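Trimethylamine-N-oxide reductase (Haemophilus influenzae, PDB 7L5I) probably reduces S- or N-oxide substrates such as trimethylamine N-oxide at a molybdenum centre held by two pterin guanine dinucleotides. Local coordinates at residues 292-303 with 364-375. Numbering follows the deposited sequence.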
loop_
_atom_site.group_PDB
_atom_site.type_symbol
_atom_site.label_atom_id
_atom_site.label_comp_id
_atom_site.label_asym_id
_atom_site.label_seq_id
_atom_site.Cartn_x
_atom_site.Cartn_y
_atom_site.Cartn_z
ATOM N N PHE A 292 -7.438 -31.908 12.740
ATOM C CA PHE A 292 -6.598 -30.951 12.034
ATOM C C PHE A 292 -5.661 -30.229 12.998
ATOM O O PHE A 292 -4.457 -30.102 12.741
ATOM C CB PHE A 292 -7.447 -29.937 11.263
ATOM C CG PHE A 292 -6.624 -28.978 10.470
ATOM C CD1 PHE A 292 -6.099 -27.860 11.048
ATOM C CD2 PHE A 292 -6.325 -29.234 9.141
ATOM C CE1 PHE A 292 -5.297 -26.991 10.355
ATOM C CE2 PHE A 292 -5.522 -28.360 8.430
ATOM C CZ PHE A 292 -5.004 -27.229 9.053
ATOM N N LEU A 293 -6.191 -29.740 14.123
ATOM C CA LEU A 293 -5.369 -28.939 15.016
ATOM C C LEU A 293 -4.196 -29.749 15.556
ATOM O O LEU A 293 -3.071 -29.250 15.639
ATOM C CB LEU A 293 -6.223 -28.387 16.147
ATOM C CG LEU A 293 -7.205 -27.302 15.700
ATOM C CD1 LEU A 293 -8.311 -27.121 16.701
ATOM C CD2 LEU A 293 -6.478 -25.977 15.508
ATOM N N LYS A 294 -4.428 -31.018 15.888
ATOM C CA LYS A 294 -3.353 -31.838 16.420
ATOM C C LYS A 294 -2.282 -32.116 15.369
ATOM O O LYS A 294 -1.092 -32.110 15.673
ATOM C CB LYS A 294 -3.909 -33.161 16.940
ATOM C CG LYS A 294 -2.821 -34.083 17.447
ATOM C CD LYS A 294 -3.377 -35.290 18.181
ATOM C CE LYS A 294 -2.279 -35.964 19.005
ATOM N NZ LYS A 294 -2.647 -37.348 19.424
ATOM N N LYS A 295 -2.701 -32.361 14.130
ATOM C CA LYS A 295 -1.802 -32.836 13.092
ATOM C C LYS A 295 -1.047 -31.698 12.418
ATOM O O LYS A 295 0.095 -31.893 11.997
ATOM C CB LYS A 295 -2.612 -33.609 12.061
ATOM C CG LYS A 295 -1.810 -34.254 10.946
ATOM C CD LYS A 295 -2.706 -35.150 10.082
ATOM C CE LYS A 295 -1.897 -35.795 8.963
ATOM N NZ LYS A 295 -2.735 -36.378 7.883
ATOM N N TYR A 296 -1.644 -30.509 12.319
ATOM C CA TYR A 296 -1.104 -29.449 11.468
ATOM C C TYR A 296 -0.742 -28.170 12.208
ATOM O O TYR A 296 -0.234 -27.225 11.574
ATOM C CB TYR A 296 -2.117 -29.122 10.359
ATOM C CG TYR A 296 -2.440 -30.263 9.425
ATOM C CD1 TYR A 296 -1.605 -30.590 8.355
ATOM C CD2 TYR A 296 -3.588 -31.025 9.610
ATOM C CE1 TYR A 296 -1.922 -31.628 7.504
ATOM C CE2 TYR A 296 -3.916 -32.048 8.765
ATOM C CZ TYR A 296 -3.075 -32.362 7.718
ATOM O OH TYR A 296 -3.426 -33.398 6.877
ATOM N N THR A 297 -0.972 -28.100 13.520
ATOM C CA THR A 297 -0.645 -26.903 14.272
ATOM C C THR A 297 0.189 -27.248 15.494
ATOM O O THR A 297 0.262 -28.404 15.930
ATOM C CB THR A 297 -1.895 -26.120 14.718
ATOM O OG1 THR A 297 -2.493 -26.756 15.869
ATOM C CG2 THR A 297 -2.907 -26.026 13.595
ATOM N N SER A 298 0.841 -26.225 16.020
ATOM C CA SER A 298 1.623 -26.305 17.246
ATOM C C SER A 298 1.064 -25.284 18.223
ATOM O O SER A 298 0.890 -24.113 17.872
ATOM C CB SER A 298 3.104 -26.041 16.980
ATOM O OG SER A 298 3.861 -26.170 18.172
ATOM N N GLY A 299 0.733 -25.737 19.428
ATOM C CA GLY A 299 0.363 -24.832 20.487
ATOM C C GLY A 299 -1.114 -24.552 20.640
ATOM O O GLY A 299 -1.473 -23.625 21.377
ATOM N N TYR A 300 -1.987 -25.307 19.965
ATOM C CA TYR A 300 -3.409 -25.019 20.060
ATOM C C TYR A 300 -3.903 -25.138 21.503
ATOM O O TYR A 300 -4.726 -24.332 21.956
ATOM C CB TYR A 300 -4.246 -25.933 19.158
ATOM C CG TYR A 300 -5.716 -25.734 19.470
ATOM C CD1 TYR A 300 -6.382 -24.582 19.045
ATOM C CD2 TYR A 300 -6.409 -26.629 20.280
ATOM C CE1 TYR A 300 -7.709 -24.351 19.392
ATOM C CE2 TYR A 300 -7.734 -26.405 20.615
ATOM C CZ TYR A 300 -8.379 -25.273 20.162
ATOM O OH TYR A 300 -9.707 -25.033 20.494
ATOM N N ALA A 301 -3.410 -26.127 22.252
ATOM C CA ALA A 301 -3.953 -26.329 23.602
ATOM C C ALA A 301 -3.635 -25.155 24.522
ATOM O O ALA A 301 -4.464 -24.778 25.362
ATOM C CB ALA A 301 -3.411 -27.624 24.210
ATOM N N LYS A 302 -2.442 -24.572 24.399
ATOM C CA LYS A 302 -2.108 -23.393 25.191
ATOM C C LYS A 302 -2.992 -22.218 24.812
ATOM O O LYS A 302 -3.455 -21.469 25.678
ATOM C CB LYS A 302 -0.632 -23.038 25.017
ATOM C CG LYS A 302 -0.146 -22.004 26.012
ATOM C CD LYS A 302 0.744 -22.644 27.059
ATOM C CE LYS A 302 0.765 -21.869 28.370
ATOM N NZ LYS A 302 -0.014 -22.576 29.437
ATOM N N PHE A 303 -3.271 -22.055 23.516
ATOM C CA PHE A 303 -4.185 -21.004 23.090
ATOM C C PHE A 303 -5.591 -21.243 23.622
ATOM O O PHE A 303 -6.290 -20.299 24.013
ATOM C CB PHE A 303 -4.197 -20.919 21.556
ATOM C CG PHE A 303 -5.239 -20.001 21.015
ATOM C CD1 PHE A 303 -5.102 -18.634 21.146
ATOM C CD2 PHE A 303 -6.338 -20.492 20.361
ATOM C CE1 PHE A 303 -6.057 -17.786 20.647
ATOM C CE2 PHE A 303 -7.320 -19.645 19.882
ATOM C CZ PHE A 303 -7.164 -18.287 20.018
ATOM N N MET A 364 -4.440 -14.251 14.306
ATOM C CA MET A 364 -5.703 -14.811 14.752
ATOM C C MET A 364 -6.545 -15.302 13.575
ATOM O O MET A 364 -7.268 -16.295 13.711
ATOM C CB MET A 364 -6.474 -13.764 15.586
ATOM C CG MET A 364 -7.731 -14.355 16.213
ATOM S SD MET A 364 -7.369 -15.690 17.379
ATOM C CE MET A 364 -8.765 -16.791 17.066
ATOM N N LEU A 365 -6.467 -14.652 12.406
ATOM C CA LEU A 365 -7.215 -15.150 11.260
ATOM C C LEU A 365 -6.725 -16.543 10.850
ATOM O O LEU A 365 -7.531 -17.419 10.504
ATOM C CB LEU A 365 -7.088 -14.192 10.077
ATOM C CG LEU A 365 -7.978 -14.550 8.891
ATOM C CD1 LEU A 365 -9.412 -14.309 9.257
ATOM C CD2 LEU A 365 -7.617 -13.744 7.678
ATOM N N VAL A 366 -5.400 -16.740 10.830
ATOM C CA VAL A 366 -4.823 -18.050 10.516
ATOM C C VAL A 366 -5.195 -19.071 11.583
ATOM O O VAL A 366 -5.450 -20.245 11.286
ATOM C CB VAL A 366 -3.299 -17.924 10.359
ATOM C CG1 VAL A 366 -2.662 -19.291 10.285
ATOM C CG2 VAL A 366 -3.009 -17.132 9.127
ATOM N N THR A 367 -5.236 -18.638 12.842
ATOM C CA THR A 367 -5.667 -19.515 13.932
ATOM C C THR A 367 -7.125 -19.924 13.755
ATOM O O THR A 367 -7.486 -21.102 13.894
ATOM C CB THR A 367 -5.455 -18.783 15.261
ATOM O OG1 THR A 367 -4.051 -18.559 15.480
ATOM C CG2 THR A 367 -6.005 -19.565 16.432
ATOM N N LEU A 368 -7.989 -18.964 13.433
ATOM C CA LEU A 368 -9.384 -19.296 13.153
ATOM C C LEU A 368 -9.513 -20.272 11.984
ATOM O O LEU A 368 -10.252 -21.267 12.064
ATOM C CB LEU A 368 -10.168 -18.004 12.893
ATOM C CG LEU A 368 -11.634 -18.187 12.586
ATOM C CD1 LEU A 368 -12.348 -18.896 13.744
ATOM C CD2 LEU A 368 -12.300 -16.845 12.287
ATOM N N ALA A 369 -8.797 -20.012 10.882
ATOM C CA ALA A 369 -8.822 -20.913 9.743
ATOM C C ALA A 369 -8.331 -22.308 10.125
ATOM O O ALA A 369 -8.844 -23.319 9.612
ATOM C CB ALA A 369 -7.963 -20.329 8.606
ATOM N N SER A 370 -7.349 -22.383 11.023
ATOM C CA SER A 370 -6.857 -23.673 11.501
ATOM C C SER A 370 -7.930 -24.408 12.280
ATOM O O SER A 370 -8.107 -25.619 12.117
ATOM C CB SER A 370 -5.618 -23.471 12.379
ATOM O OG SER A 370 -4.540 -22.939 11.595
ATOM N N MET A 371 -8.656 -23.690 13.131
ATOM C CA MET A 371 -9.732 -24.326 13.886
ATOM C C MET A 371 -10.858 -24.820 12.984
ATOM O O MET A 371 -11.485 -25.847 13.273
ATOM C CB MET A 371 -10.273 -23.342 14.926
ATOM C CG MET A 371 -9.284 -22.981 15.984
ATOM S SD MET A 371 -9.841 -21.802 17.226
ATOM C CE MET A 371 -11.087 -22.791 18.078
ATOM N N LEU A 372 -11.133 -24.113 11.884
ATOM C CA LEU A 372 -12.129 -24.573 10.930
ATOM C C LEU A 372 -11.646 -25.789 10.161
ATOM O O LEU A 372 -12.461 -26.614 9.746
ATOM C CB LEU A 372 -12.467 -23.443 9.965
ATOM C CG LEU A 372 -13.213 -22.266 10.587
ATOM C CD1 LEU A 372 -13.260 -21.120 9.615
ATOM C CD2 LEU A 372 -14.597 -22.723 10.921
ATOM N N GLY A 373 -10.341 -25.897 9.927
ATOM C CA GLY A 373 -9.773 -27.135 9.431
ATOM C C GLY A 373 -9.830 -27.353 7.940
ATOM O O GLY A 373 -9.650 -28.488 7.489
ATOM N N GLN A 374 -10.052 -26.298 7.151
ATOM C CA GLN A 374 -10.239 -26.434 5.710
ATOM C C GLN A 374 -9.017 -25.973 4.918
ATOM O O GLN A 374 -9.062 -25.939 3.685
ATOM C CB GLN A 374 -11.488 -25.659 5.284
ATOM C CG GLN A 374 -12.751 -26.089 5.990
ATOM C CD GLN A 374 -13.893 -25.140 5.715
ATOM O OE1 GLN A 374 -13.910 -24.471 4.691
ATOM N NE2 GLN A 374 -14.844 -25.072 6.636
ATOM N N ILE A 375 -7.923 -25.651 5.610
ATOM C CA ILE A 375 -6.684 -25.244 4.953
ATOM C C ILE A 375 -6.185 -26.380 4.081
ATOM O O ILE A 375 -6.119 -27.526 4.528
ATOM C CB ILE A 375 -5.644 -24.866 6.014
ATOM C CG1 ILE A 375 -6.059 -23.582 6.738
ATOM C CG2 ILE A 375 -4.280 -24.700 5.371
ATOM C CD1 ILE A 375 -5.248 -23.293 8.005
#
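Phe292 lays one ring face on Gly373 CA, a CH-pi contact 4.1 Å from the ring centroid, where Gly373, with positive phi, follows helix 359-372. This is buried helix packing within the molybdopterin oxidoreductase family region: helix 290-296, strand 297-298 and helix 300-307 lie against one side of helix 359-372. With CG anti to the backbone N (chi1 -177°), the Phe292 ring extends across the helix end, and its CZ meets Ile375 CB at 3.9 Å. Leu293 CD2 lies 3.8 Å from Ser370 O, and Thr297 CG2 3.9 Å from Ser370 CB. Phe303 receives Thr367 CG2 over a face, while Met364 brings its CE to Phe303 CZ obliquely, at 3.7 Å. Met371 holds SD at the Tyr300 ring edge, a Met-aromatic contact, and its chi3 bend (68°) brings CE to Tyr300 OH, 3.6 Å away. No hydrogen bond joins the segments; Ser370 OG and Thr367 OG1 turn back to carbonyls of their own helix, Val366 O at 2.9 Å and Trp363 O. Arg616 NH1 bridges Gly373 O and Ile375 O. Tyr300 OH is bonded to Glu304, and Leu293 CD1 sits over the centre of the Tyr300 ring, 3.7 Å above its plane.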